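Local coordinates for malonyl CoA-acyl carrier protein transacylase (Bartonella henselae, PDB 3QAT) that probably transfers the malonyl group from coenzyme A to acyl carrier protein, supplying malonyl-ACP for fatty acid synthesis, at residues 9-14 with 75-80; 19-24 with 57-62; 37-42 with 115-120; 45-50 with 66-71; 100-105 with 109-114. One frame throughout, in Å; residues are numbered along the deposited sequence. Where two conformers were deposited one is given.

Contact 1: 9-14 with 75-80; sequences FTFPGQ and AVIRVM
At the interface between the central parallel sheet and a long helix, Phe9 and Phe11 of strand 6-11 meet Ile77 and Met80 of helix 62-82. The two phenylalanines are two residues apart on the strand, so both rings serve the same side of the sheet, while Thr10 between them bonds through OG1 to Phe279 O of the adjoining strand. Ile77 CD1 is the shared tip: it lies 3.7 Å from both CD2 and CE2 of Phe9, obliquely to that ring, and reaches the edge of Phe11, with 3.9 Å to Phe11 CZ. The chi1 of Ile77 (-66°) directs its CG1-CD1 arm at the rings, and CG1 too comes close, 4.0 Å from Phe11 CE2. Strand 6-11 is an inner strand of a four-stranded parallel sheet, and the helix runs nearly antiparallel to it, at 152° between the short axes. One turn beyond Ile77, the thioether of Met80 makes a Met-aromatic contact, SD lying 5.2 Å from the centroid of the Phe9 ring. A bend at chi3 (80°) helps bring its methyl to the far end of that ring, where CE is 3.8 Å from Phe9 CZ. Phe11 also packs on Ser103 and Ala104 of helix 100-107.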
# COMPACT_ATOMS: atom_id res chain seq x y z
N PHE A 9 -10.56 -2.77 -7.45
CA PHE A 9 -9.12 -3.02 -7.65
C PHE A 9 -8.37 -2.55 -6.39
O PHE A 9 -8.53 -1.40 -5.94
CB PHE A 9 -8.61 -2.21 -8.86
CG PHE A 9 -8.86 -2.84 -10.20
CD1 PHE A 9 -9.72 -3.95 -10.37
CD2 PHE A 9 -8.21 -2.32 -11.33
CE1 PHE A 9 -9.92 -4.51 -11.63
CE2 PHE A 9 -8.42 -2.86 -12.61
CZ PHE A 9 -9.28 -3.96 -12.76
N THR A 10 -7.50 -3.42 -5.86
CA THR A 10 -6.70 -3.08 -4.68
C THR A 10 -5.23 -3.18 -5.05
O THR A 10 -4.85 -4.01 -5.89
CB THR A 10 -7.01 -3.99 -3.46
OG1 THR A 10 -6.67 -5.35 -3.76
CG2 THR A 10 -8.51 -3.91 -3.07
N PHE A 11 -4.42 -2.32 -4.44
CA PHE A 11 -3.02 -2.16 -4.85
C PHE A 11 -2.10 -2.40 -3.68
O PHE A 11 -2.24 -1.76 -2.63
CB PHE A 11 -2.84 -0.73 -5.43
CG PHE A 11 -3.61 -0.52 -6.72
CD1 PHE A 11 -4.99 -0.23 -6.70
CD2 PHE A 11 -2.97 -0.66 -7.94
CE1 PHE A 11 -5.69 -0.05 -7.92
CE2 PHE A 11 -3.66 -0.50 -9.16
CZ PHE A 11 -5.03 -0.19 -9.15
N PRO A 12 -1.15 -3.33 -3.83
CA PRO A 12 -0.31 -3.70 -2.71
C PRO A 12 0.71 -2.65 -2.31
O PRO A 12 1.04 -1.73 -3.10
CB PRO A 12 0.37 -4.99 -3.16
CG PRO A 12 0.34 -4.97 -4.64
CD PRO A 12 -0.89 -4.14 -5.03
N GLY A 13 1.19 -2.80 -1.07
CA GLY A 13 2.18 -1.88 -0.52
C GLY A 13 3.45 -2.57 -0.08
O GLY A 13 3.72 -3.71 -0.47
N GLN A 14 4.23 -1.85 0.73
CA GLN A 14 5.56 -2.31 1.16
C GLN A 14 5.47 -3.73 1.72
O GLN A 14 4.59 -4.03 2.58
CB GLN A 14 6.05 -1.33 2.22
CG GLN A 14 7.43 -1.67 2.78
CD GLN A 14 8.59 -1.18 1.91
OE1 GLN A 14 8.57 -0.06 1.39
NE2 GLN A 14 9.63 -2.00 1.78
N ALA A 75 2.06 -1.15 -14.69
CA ALA A 75 2.30 -1.99 -15.89
C ALA A 75 1.10 -2.94 -16.11
O ALA A 75 0.60 -3.06 -17.23
CB ALA A 75 3.59 -2.81 -15.73
N VAL A 76 0.64 -3.59 -15.04
CA VAL A 76 -0.56 -4.43 -15.15
C VAL A 76 -1.78 -3.62 -15.65
O VAL A 76 -2.48 -4.07 -16.58
CB VAL A 76 -0.88 -5.14 -13.83
CG1 VAL A 76 -2.25 -5.86 -13.92
CG2 VAL A 76 0.22 -6.12 -13.49
N ILE A 77 -2.01 -2.44 -15.07
CA ILE A 77 -3.15 -1.60 -15.49
C ILE A 77 -3.05 -1.28 -16.99
O ILE A 77 -4.05 -1.37 -17.73
CB ILE A 77 -3.28 -0.29 -14.65
CG1 ILE A 77 -3.65 -0.60 -13.18
CG2 ILE A 77 -4.30 0.70 -15.32
CD1 ILE A 77 -5.10 -1.19 -12.96
N ARG A 78 -1.86 -0.87 -17.43
CA ARG A 78 -1.73 -0.45 -18.83
C ARG A 78 -1.93 -1.60 -19.79
O ARG A 78 -2.54 -1.41 -20.86
CB ARG A 78 -0.39 0.23 -19.10
CG ARG A 78 -0.26 1.51 -18.35
CD ARG A 78 -0.88 2.64 -19.12
NE ARG A 78 -0.64 3.91 -18.44
CZ ARG A 78 0.47 4.66 -18.59
NH1 ARG A 78 1.47 4.26 -19.36
NH2 ARG A 78 0.57 5.79 -17.94
N VAL A 79 -1.42 -2.78 -19.44
CA VAL A 79 -1.69 -3.98 -20.26
C VAL A 79 -3.20 -4.28 -20.31
O VAL A 79 -3.75 -4.49 -21.40
CB VAL A 79 -0.89 -5.23 -19.77
CG1 VAL A 79 -1.33 -6.51 -20.52
CG2 VAL A 79 0.60 -5.00 -19.94
N MET A 80 -3.88 -4.26 -19.16
CA MET A 80 -5.33 -4.47 -19.13
C MET A 80 -6.07 -3.45 -20.00
O MET A 80 -6.99 -3.81 -20.77
CB MET A 80 -5.87 -4.41 -17.70
CG MET A 80 -5.36 -5.54 -16.82
SD MET A 80 -6.06 -5.47 -15.14
CE MET A 80 -7.69 -6.18 -15.36

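Contact 2: 19-24 with 57-62; sequences IGMGKV and DVLTLT
No aromatic ring or other flat side chain takes part in the contact of Ile19 and Met21 with Leu59: one leucine methyl meets a thioether methyl and the other a stretch of backbone. The contact ties the loop that follows strand 6-11 to the short helix 56-60, both lying alongside helix 62-82 in the acyl transferase fold. Leu59 does most of the work, its two methyls dividing the job. CD2 goes to the backbone of Ile19, 3.8 Å from Ile19 N and 4.1 Å from Ile19 CA, while the side chain of Ile19 stays farther off and is exposed. CD1 faces Met21. Leu59 CG is anti to its backbone nitrogen (chi1 180°), which extends the fork away from the helix backbone and toward the loop at Ile19 and Met21. Glycines flank Met21: Gly20 and Gly22 both have positive phi, and Gly22 occupies the N-cap position of helix 23-28. Between them the loop turns the methionine inward, where it also packs on Ala68, Leu69 and Val72 of helix 62-82 and on Ile51. No hydrogen bond crosses between the two segments. The side chain of Met21 is straight beyond CB, with chi2 and chi3 both near 180°, and its terminal CE stops 4.3 Å from Leu59 CD1.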
# COMPACT_ATOMS: atom_id res chain seq x y z
N ILE A 19 12.37 -9.47 -6.13
CA ILE A 19 13.32 -9.36 -7.27
C ILE A 19 12.70 -10.01 -8.49
O ILE A 19 12.16 -11.13 -8.40
CB ILE A 19 14.65 -10.09 -6.99
CG1 ILE A 19 15.47 -9.33 -5.95
CG2 ILE A 19 15.45 -10.30 -8.31
CD1 ILE A 19 16.65 -10.20 -5.41
N GLY A 20 12.80 -9.32 -9.62
CA GLY A 20 12.27 -9.81 -10.90
C GLY A 20 10.82 -9.49 -11.16
O GLY A 20 10.30 -9.78 -12.25
N MET A 21 10.14 -8.88 -10.19
CA MET A 21 8.75 -8.51 -10.41
C MET A 21 8.63 -7.62 -11.66
O MET A 21 9.46 -6.73 -11.90
CB MET A 21 8.17 -7.82 -9.16
CG MET A 21 8.83 -6.50 -8.81
SD MET A 21 8.05 -5.86 -7.29
CE MET A 21 8.87 -4.26 -7.16
N GLY A 22 7.61 -7.91 -12.46
CA GLY A 22 7.34 -7.14 -13.66
C GLY A 22 8.20 -7.48 -14.88
O GLY A 22 7.85 -7.06 -15.96
N LYS A 23 9.29 -8.25 -14.72
CA LYS A 23 10.25 -8.44 -15.83
C LYS A 23 9.59 -9.22 -16.97
O LYS A 23 9.65 -8.79 -18.14
CB LYS A 23 11.54 -9.14 -15.37
CG LYS A 23 12.56 -9.44 -16.49
CD LYS A 23 13.13 -8.15 -17.06
CE LYS A 23 13.94 -8.39 -18.32
NZ LYS A 23 14.52 -7.12 -18.81
N VAL A 24 8.95 -10.34 -16.63
CA VAL A 24 8.26 -11.14 -17.66
C VAL A 24 7.18 -10.33 -18.40
O VAL A 24 7.06 -10.40 -19.64
CB VAL A 24 7.69 -12.45 -17.08
CG1 VAL A 24 6.78 -13.18 -18.11
CG2 VAL A 24 8.86 -13.33 -16.62
N ASP A 57 17.89 -6.37 -0.65
CA ASP A 57 17.89 -5.39 0.44
C ASP A 57 17.88 -3.97 -0.13
O ASP A 57 17.33 -3.06 0.50
CB ASP A 57 18.94 -5.63 1.55
CG ASP A 57 20.39 -5.70 1.04
OD1 ASP A 57 20.66 -5.57 -0.17
OD2 ASP A 57 21.28 -5.90 1.92
N VAL A 58 18.44 -3.81 -1.32
CA VAL A 58 18.38 -2.51 -2.03
C VAL A 58 16.99 -2.23 -2.56
O VAL A 58 16.44 -1.11 -2.39
CB VAL A 58 19.42 -2.41 -3.14
CG1 VAL A 58 19.27 -1.10 -3.96
CG2 VAL A 58 20.82 -2.52 -2.55
N LEU A 59 16.35 -3.24 -3.18
CA LEU A 59 14.96 -3.07 -3.63
C LEU A 59 14.01 -2.79 -2.47
O LEU A 59 13.03 -2.06 -2.63
CB LEU A 59 14.50 -4.34 -4.36
CG LEU A 59 13.07 -4.36 -4.89
CD1 LEU A 59 12.78 -3.18 -5.84
CD2 LEU A 59 12.76 -5.69 -5.59
N THR A 60 14.30 -3.36 -1.30
CA THR A 60 13.41 -3.24 -0.15
C THR A 60 13.50 -1.85 0.49
O THR A 60 12.53 -1.42 1.12
CB THR A 60 13.71 -4.39 0.83
OG1 THR A 60 13.22 -5.60 0.22
CG2 THR A 60 13.03 -4.23 2.18
N LEU A 61 14.63 -1.15 0.33
CA LEU A 61 14.70 0.24 0.84
C LEU A 61 13.45 0.96 0.36
O LEU A 61 13.09 0.91 -0.83
CB LEU A 61 15.93 0.94 0.29
CG LEU A 61 17.26 0.40 0.81
CD1 LEU A 61 18.33 1.15 0.05
CD2 LEU A 61 17.36 0.64 2.31
N THR A 62 12.77 1.64 1.29
CA THR A 62 11.45 2.20 0.95
C THR A 62 11.50 3.25 -0.20
O THR A 62 10.56 3.31 -1.00
CB THR A 62 10.73 2.70 2.21
OG1 THR A 62 9.33 2.91 1.93
CG2 THR A 62 11.41 3.94 2.74

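Contact 3: 37-42 with 115-120; sequences EEVDDA and DTARLL
Ala42 and Ala117 face each other across two crossing helices, their methyls pointing at one another with 4.0 Å between the CB atoms. Val39, a turn earlier on helix 30-43, comes in from the flank: both its methyls rest against the same alanine, CG1 4.1 Å and CG2 4.2 Å from Ala117 CB. Because the groups in the middle are so small, the backbones come close, and Val39 CA and Ala117 CA are 5.9 Å apart. At the exposed border Arg118 reaches over in a different manner. Its chain is extended from CG to NE and lies along the rim of the interface, presenting the edge of the guanidinium to the last turn of helix 30-43. There NE donates to Ala42 O at 3.0 Å in an almost perfectly straight bond (179°), with the oxygen lying in the guanidinium plane. The next donor on that edge, NH2, gives its hydrogen to water 1 at 2.7 Å, and the water in turn donates to Asp41 O. One arginine serves two neighbouring carbonyls near a helix C-terminus, one directly and one through the water, and its positive charge would probably be welcome at that end of the helix dipole. With axes 8.9 Å apart and a crossing angle of -53°, this is close alanine-mediated helix-helix packing, joining helix 30-43 to helix 113-129 in the acyl transferase fold.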
# COMPACT_ATOMS: atom_id res chain seq x y z
N GLU A 37 10.11 2.09 -18.29
CA GLU A 37 10.94 3.09 -18.93
C GLU A 37 10.61 4.50 -18.44
O GLU A 37 11.52 5.29 -18.18
CB GLU A 37 10.76 3.03 -20.44
CG GLU A 37 11.36 1.77 -21.06
CD GLU A 37 10.98 1.64 -22.52
OE1 GLU A 37 10.27 2.53 -23.02
OE2 GLU A 37 11.42 0.67 -23.16
N GLU A 38 9.31 4.81 -18.31
CA GLU A 38 8.91 6.15 -17.90
C GLU A 38 9.25 6.39 -16.43
O GLU A 38 9.69 7.48 -16.07
CB GLU A 38 7.41 6.41 -18.16
CG GLU A 38 7.05 7.83 -17.74
CD GLU A 38 5.67 8.29 -18.19
OE1 GLU A 38 4.93 7.50 -18.81
OE2 GLU A 38 5.34 9.45 -17.88
N VAL A 39 9.00 5.38 -15.59
CA VAL A 39 9.41 5.52 -14.19
C VAL A 39 10.91 5.80 -14.02
O VAL A 39 11.31 6.71 -13.27
CB VAL A 39 8.91 4.33 -13.35
CG1 VAL A 39 9.54 4.36 -11.95
CG2 VAL A 39 7.38 4.40 -13.27
N ASP A 40 11.76 5.05 -14.73
CA ASP A 40 13.21 5.31 -14.72
C ASP A 40 13.50 6.76 -15.14
O ASP A 40 14.30 7.46 -14.53
CB ASP A 40 13.92 4.36 -15.69
CG ASP A 40 14.17 2.97 -15.10
OD1 ASP A 40 13.87 2.72 -13.91
OD2 ASP A 40 14.66 2.12 -15.88
N ASP A 41 12.85 7.20 -16.23
CA ASP A 41 13.07 8.58 -16.70
C ASP A 41 12.65 9.60 -15.65
O ASP A 41 13.38 10.56 -15.37
CB ASP A 41 12.29 8.83 -18.00
CG ASP A 41 12.50 10.23 -18.52
OD1 ASP A 41 13.55 10.48 -19.13
OD2 ASP A 41 11.63 11.08 -18.30
N ALA A 42 11.49 9.36 -15.04
CA ALA A 42 10.90 10.29 -14.09
C ALA A 42 11.81 10.49 -12.88
O ALA A 42 11.87 11.58 -12.31
CB ALA A 42 9.53 9.77 -13.61
N ASP A 115 4.43 11.87 -12.33
CA ASP A 115 4.23 12.50 -11.04
C ASP A 115 4.09 11.49 -9.91
O ASP A 115 4.58 11.72 -8.82
CB ASP A 115 3.04 13.47 -11.08
CG ASP A 115 3.35 14.73 -11.89
OD1 ASP A 115 4.55 15.02 -12.19
OD2 ASP A 115 2.38 15.46 -12.22
N THR A 116 3.41 10.38 -10.18
CA THR A 116 3.24 9.35 -9.14
C THR A 116 4.59 8.76 -8.77
O THR A 116 4.89 8.56 -7.57
CB THR A 116 2.30 8.25 -9.62
OG1 THR A 116 1.04 8.85 -10.01
CG2 THR A 116 2.02 7.27 -8.47
N ALA A 117 5.44 8.51 -9.77
CA ALA A 117 6.79 8.01 -9.48
C ALA A 117 7.56 8.99 -8.58
O ALA A 117 8.17 8.59 -7.59
CB ALA A 117 7.57 7.75 -10.77
N ARG A 118 7.51 10.27 -8.92
CA ARG A 118 8.24 11.26 -8.17
C ARG A 118 7.66 11.44 -6.77
O ARG A 118 8.42 11.58 -5.81
CB ARG A 118 8.28 12.59 -8.94
CG ARG A 118 9.14 12.53 -10.20
CD ARG A 118 8.98 13.80 -11.00
NE ARG A 118 9.85 13.75 -12.17
CZ ARG A 118 9.78 14.59 -13.19
NH1 ARG A 118 8.85 15.55 -13.21
NH2 ARG A 118 10.64 14.46 -14.19
N LEU A 119 6.34 11.42 -6.66
CA LEU A 119 5.71 11.54 -5.33
C LEU A 119 6.15 10.39 -4.44
O LEU A 119 6.42 10.62 -3.26
CB LEU A 119 4.17 11.56 -5.42
CG LEU A 119 3.53 12.85 -5.95
CD1 LEU A 119 2.08 12.53 -6.32
CD2 LEU A 119 3.60 13.97 -4.90
N LEU A 120 6.22 9.17 -4.99
CA LEU A 120 6.60 8.00 -4.18
C LEU A 120 8.07 7.98 -3.80
O LEU A 120 8.43 7.54 -2.71
CB LEU A 120 6.16 6.69 -4.85
CG LEU A 120 4.64 6.53 -4.83
CD1 LEU A 120 4.31 5.32 -5.68
CD2 LEU A 120 4.13 6.35 -3.39
O HOH W 1 13.04 13.33 -14.85

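Contact 4: 45-50 with 66-71; sequences EKLSDI and QPALMA
Near the start of helix 47-53, Leu47 plugs against the early part of helix 62-82 at Pro67 and Ala68. This is helix-to-helix packing within the helical part of the acyl transferase fold, and it falls just where helix 62-82 is kinked: the nitrogen of Pro67 has no bond to the turn before. The chain arrives at Leu47 through an inverse gamma turn centred on Lys46, which reverses it directly ahead of the helix. From there Leu47 reaches across with CG anti to its own backbone N (chi1 176°), and one methyl does the touching. CD2 rests against the proline ring, 3.9 Å from Pro67 CG and 4.0 Å from Pro67 CB, the leucine side chain crossing the proline at about a right angle. No hydrogen bond passes between the segments. The polar group next to Leu47 is held by another part of the chain: Ser48 OG bonds to Asp40 OD2 of helix 30-43. Pro67 also rests on Leu43, and Ala68 on Met21 and Leu59. The same Leu47 CD2 lies 3.9 Å from the backbone N of Ala68 and 4.4 Å from its CB.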
# COMPACT_ATOMS: atom_id res chain seq x y z
N GLU A 45 16.98 7.62 -13.06
CA GLU A 45 17.68 6.50 -12.43
C GLU A 45 17.24 5.21 -13.09
O GLU A 45 16.06 5.08 -13.40
CB GLU A 45 17.25 6.41 -10.95
CG GLU A 45 18.14 5.52 -10.09
CD GLU A 45 17.49 5.14 -8.77
OE1 GLU A 45 16.28 5.40 -8.56
OE2 GLU A 45 18.21 4.56 -7.95
N LYS A 46 18.16 4.25 -13.24
CA LYS A 46 17.77 2.91 -13.69
C LYS A 46 17.22 2.09 -12.50
O LYS A 46 17.77 1.05 -12.10
CB LYS A 46 18.94 2.18 -14.35
CG LYS A 46 19.32 2.71 -15.72
CD LYS A 46 18.27 2.29 -16.76
CE LYS A 46 18.70 2.61 -18.20
NZ LYS A 46 17.74 2.02 -19.21
N LEU A 47 16.10 2.55 -11.95
CA LEU A 47 15.43 1.82 -10.88
C LEU A 47 15.06 0.41 -11.34
O LEU A 47 15.14 -0.55 -10.55
CB LEU A 47 14.17 2.59 -10.43
CG LEU A 47 13.33 1.88 -9.37
CD1 LEU A 47 14.09 1.65 -8.03
CD2 LEU A 47 11.99 2.63 -9.14
N SER A 48 14.68 0.29 -12.61
CA SER A 48 14.29 -1.01 -13.14
C SER A 48 15.38 -2.08 -12.98
O SER A 48 15.07 -3.26 -12.82
CB SER A 48 13.87 -0.88 -14.62
OG SER A 48 14.98 -0.41 -15.40
N ASP A 49 16.66 -1.69 -13.00
CA ASP A 49 17.73 -2.68 -12.79
C ASP A 49 17.66 -3.28 -11.37
O ASP A 49 17.90 -4.47 -11.18
CB ASP A 49 19.10 -2.08 -13.04
CG ASP A 49 19.43 -1.93 -14.53
OD1 ASP A 49 18.85 -2.66 -15.36
OD2 ASP A 49 20.31 -1.11 -14.85
N ILE A 50 17.34 -2.44 -10.39
CA ILE A 50 17.17 -2.89 -9.00
C ILE A 50 15.91 -3.77 -8.90
O ILE A 50 15.93 -4.83 -8.26
CB ILE A 50 17.08 -1.69 -8.05
CG1 ILE A 50 18.41 -0.91 -8.03
CG2 ILE A 50 16.65 -2.12 -6.63
CD1 ILE A 50 18.26 0.52 -7.41
N GLN A 66 8.78 1.80 -2.96
CA GLN A 66 7.52 2.52 -3.21
C GLN A 66 7.31 2.81 -4.72
O GLN A 66 6.30 2.37 -5.27
CB GLN A 66 7.41 3.80 -2.37
CG GLN A 66 7.38 3.49 -0.86
CD GLN A 66 6.91 4.70 -0.04
OE1 GLN A 66 6.00 5.44 -0.45
NE2 GLN A 66 7.51 4.89 1.15
N PRO A 67 8.25 3.52 -5.39
CA PRO A 67 8.00 3.70 -6.83
C PRO A 67 8.04 2.37 -7.59
O PRO A 67 7.29 2.21 -8.58
CB PRO A 67 9.13 4.66 -7.30
CG PRO A 67 10.23 4.52 -6.21
CD PRO A 67 9.44 4.28 -4.92
N ALA A 68 8.86 1.41 -7.13
CA ALA A 68 8.92 0.10 -7.85
C ALA A 68 7.61 -0.68 -7.82
O ALA A 68 7.17 -1.20 -8.84
CB ALA A 68 10.03 -0.79 -7.29
N LEU A 69 6.99 -0.76 -6.65
CA LEU A 69 5.72 -1.49 -6.54
C LEU A 69 4.64 -0.80 -7.36
O LEU A 69 3.81 -1.48 -8.00
CB LEU A 69 5.28 -1.64 -5.07
CG LEU A 69 6.00 -2.83 -4.37
CD1 LEU A 69 5.87 -2.71 -2.85
CD2 LEU A 69 5.40 -4.15 -4.86
N MET A 70 4.62 0.54 -7.35
CA MET A 70 3.65 1.27 -8.15
C MET A 70 3.87 0.96 -9.64
O MET A 70 2.90 0.72 -10.36
CB MET A 70 3.75 2.78 -7.88
CG MET A 70 2.78 3.68 -8.68
SD MET A 70 3.43 4.06 -10.34
CE MET A 70 4.91 4.99 -9.94
N ALA A 71 5.13 0.90 -10.07
CA ALA A 71 5.43 0.62 -11.50
C ALA A 71 4.85 -0.75 -11.89
O ALA A 71 4.25 -0.87 -12.95
CB ALA A 71 6.93 0.63 -11.75

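Contact 5: 100-105 with 109-114; sequences GEYSAL and GTFSLT
Gly109 comes first, just past the end of helix 100-107, with its N close to Leu105 O but at an angle too poor for a hydrogen bond. The next residue, Thr110, makes the bond instead: its N donates to Leu105 O at 2.9 Å, with an N-H...O angle of 153°. The side chain of Thr110 folds back on the same leucine, its CB 3.9 Å from Leu105 CB, while OG1 finds its partner in Thr228 O. Together with the bond from Gly109 N to Cys106 O, this is a Schellman motif, with Gly109 at positive phi as the C-prime residue that ends the helix. That helix starts at Gly100, the last glycine of a GxSxG sequence consistent with the nucleophile elbow of this family. Phe111 then swings its ring back to the helix flank. Thr110 CG2 sits over the centre of one ring face, 3.8 Å above the plane, and CE2 is the contact corner: it approaches Leu105 CD1 at 3.8 Å and, more loosely, Tyr102 CD1 at 4.2 Å. The two aromatic rings meet obliquely. With chi1 at -53°, Phe111 CG lies beside its own backbone N, which sets the ring face under Thr110 CG2. Ser112 is the N-cap of helix 113-129, its OG bonding to Asp115 N. Leu113 and Thr114 begin that helix, Leu113 resting on Met70 and Met74 of helix 62-82.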
# COMPACT_ATOMS: atom_id res chain seq x y z
N GLY A 100 0.24 1.95 -1.91
CA GLY A 100 -0.75 1.51 -2.89
C GLY A 100 -1.87 2.52 -3.14
O GLY A 100 -2.53 2.44 -4.17
N GLU A 101 -2.10 3.47 -2.22
CA GLU A 101 -3.09 4.54 -2.49
C GLU A 101 -2.65 5.38 -3.70
O GLU A 101 -3.50 5.82 -4.49
CB GLU A 101 -3.27 5.45 -1.28
CG GLU A 101 -3.69 4.74 -0.01
CD GLU A 101 -4.52 5.64 0.91
OE1 GLU A 101 -3.97 6.56 1.59
OE2 GLU A 101 -5.73 5.41 0.94
N TYR A 102 -1.34 5.58 -3.86
CA TYR A 102 -0.81 6.31 -4.98
C TYR A 102 -0.95 5.54 -6.27
O TYR A 102 -1.33 6.09 -7.29
CB TYR A 102 0.66 6.75 -4.76
CG TYR A 102 0.81 7.68 -3.58
CD1 TYR A 102 0.93 9.08 -3.76
CD2 TYR A 102 0.78 7.19 -2.27
CE1 TYR A 102 1.02 9.96 -2.69
CE2 TYR A 102 0.89 8.07 -1.16
CZ TYR A 102 1.00 9.45 -1.40
OH TYR A 102 1.09 10.32 -0.34
N SER A 103 -0.67 4.23 -6.21
CA SER A 103 -0.91 3.39 -7.39
C SER A 103 -2.38 3.43 -7.82
O SER A 103 -2.68 3.54 -8.99
CB SER A 103 -0.54 1.94 -7.08
OG SER A 103 0.78 1.90 -6.53
N ALA A 104 -3.26 3.35 -6.83
CA ALA A 104 -4.72 3.40 -7.06
C ALA A 104 -5.12 4.73 -7.72
O ALA A 104 -5.89 4.75 -8.69
CB ALA A 104 -5.42 3.21 -5.74
N LEU A 105 -4.59 5.83 -7.20
CA LEU A 105 -4.90 7.14 -7.75
C LEU A 105 -4.34 7.32 -9.16
O LEU A 105 -4.98 7.92 -10.00
CB LEU A 105 -4.46 8.26 -6.80
CG LEU A 105 -5.27 8.37 -5.50
CD1 LEU A 105 -4.60 9.28 -4.48
CD2 LEU A 105 -6.72 8.89 -5.79
N GLY A 109 -6.47 7.87 -12.72
CA GLY A 109 -6.19 9.10 -13.46
C GLY A 109 -5.96 10.38 -12.68
O GLY A 109 -5.89 11.45 -13.28
N THR A 110 -5.82 10.29 -11.35
CA THR A 110 -5.67 11.49 -10.52
C THR A 110 -4.31 12.15 -10.69
O THR A 110 -4.22 13.38 -10.70
CB THR A 110 -5.94 11.15 -9.03
OG1 THR A 110 -7.35 10.99 -8.86
CG2 THR A 110 -5.45 12.24 -8.03
N PHE A 111 -3.27 11.32 -10.77
CA PHE A 111 -1.92 11.79 -11.05
C PHE A 111 -1.37 11.10 -12.30
O PHE A 111 -1.72 9.94 -12.60
CB PHE A 111 -0.93 11.40 -9.94
CG PHE A 111 -1.35 11.79 -8.55
CD1 PHE A 111 -1.57 13.13 -8.21
CD2 PHE A 111 -1.47 10.80 -7.56
CE1 PHE A 111 -1.92 13.50 -6.90
CE2 PHE A 111 -1.81 11.14 -6.25
CZ PHE A 111 -2.03 12.50 -5.92
N SER A 112 -0.48 11.79 -13.01
CA SER A 112 0.24 11.16 -14.12
C SER A 112 1.21 10.11 -13.58
O SER A 112 1.60 10.15 -12.41
CB SER A 112 1.05 12.18 -14.94
OG SER A 112 2.18 12.70 -14.21
N LEU A 113 1.65 9.23 -14.46
CA LEU A 113 2.65 8.23 -14.06
C LEU A 113 3.97 8.86 -13.62
O LEU A 113 4.55 8.46 -12.60
CB LEU A 113 2.88 7.24 -15.21
CG LEU A 113 3.94 6.15 -14.90
CD1 LEU A 113 3.55 5.22 -13.73
CD2 LEU A 113 4.16 5.30 -16.13
N THR A 114 4.45 9.85 -14.36
CA THR A 114 5.68 10.52 -13.97
C THR A 114 5.56 11.19 -12.58
O THR A 114 6.46 11.07 -11.73
CB THR A 114 6.11 11.52 -15.08
OG1 THR A 114 6.83 10.80 -16.10
CG2 THR A 114 7.02 12.64 -14.52

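How the contacts relate
Contacts 1 and 5 lie nearest the middle of the chain, about 11 and 12 Å from its centre. Contacts 2, 3 and 4 sit farther out, though most of their touching residues are still buried. Helix 62-82 serves both contact 1, toward the sheet, and contact 4, toward other helices; helix 113-129 joins contacts 3 and 5, with Glu38 bonded to Thr114. Gln14 of contact 1 probably hydrogen-bonds to Thr60 and Thr62 of contact 2. Contacts 1, 2 and 4 are apolar across their segments, contact 1 alone having aromatic-sulfur chemistry. Hydrogen bonds cross only in contacts 3 and 5, each using a carbonyl near a helix C-terminus, with arginine as donor in one and backbone in the other.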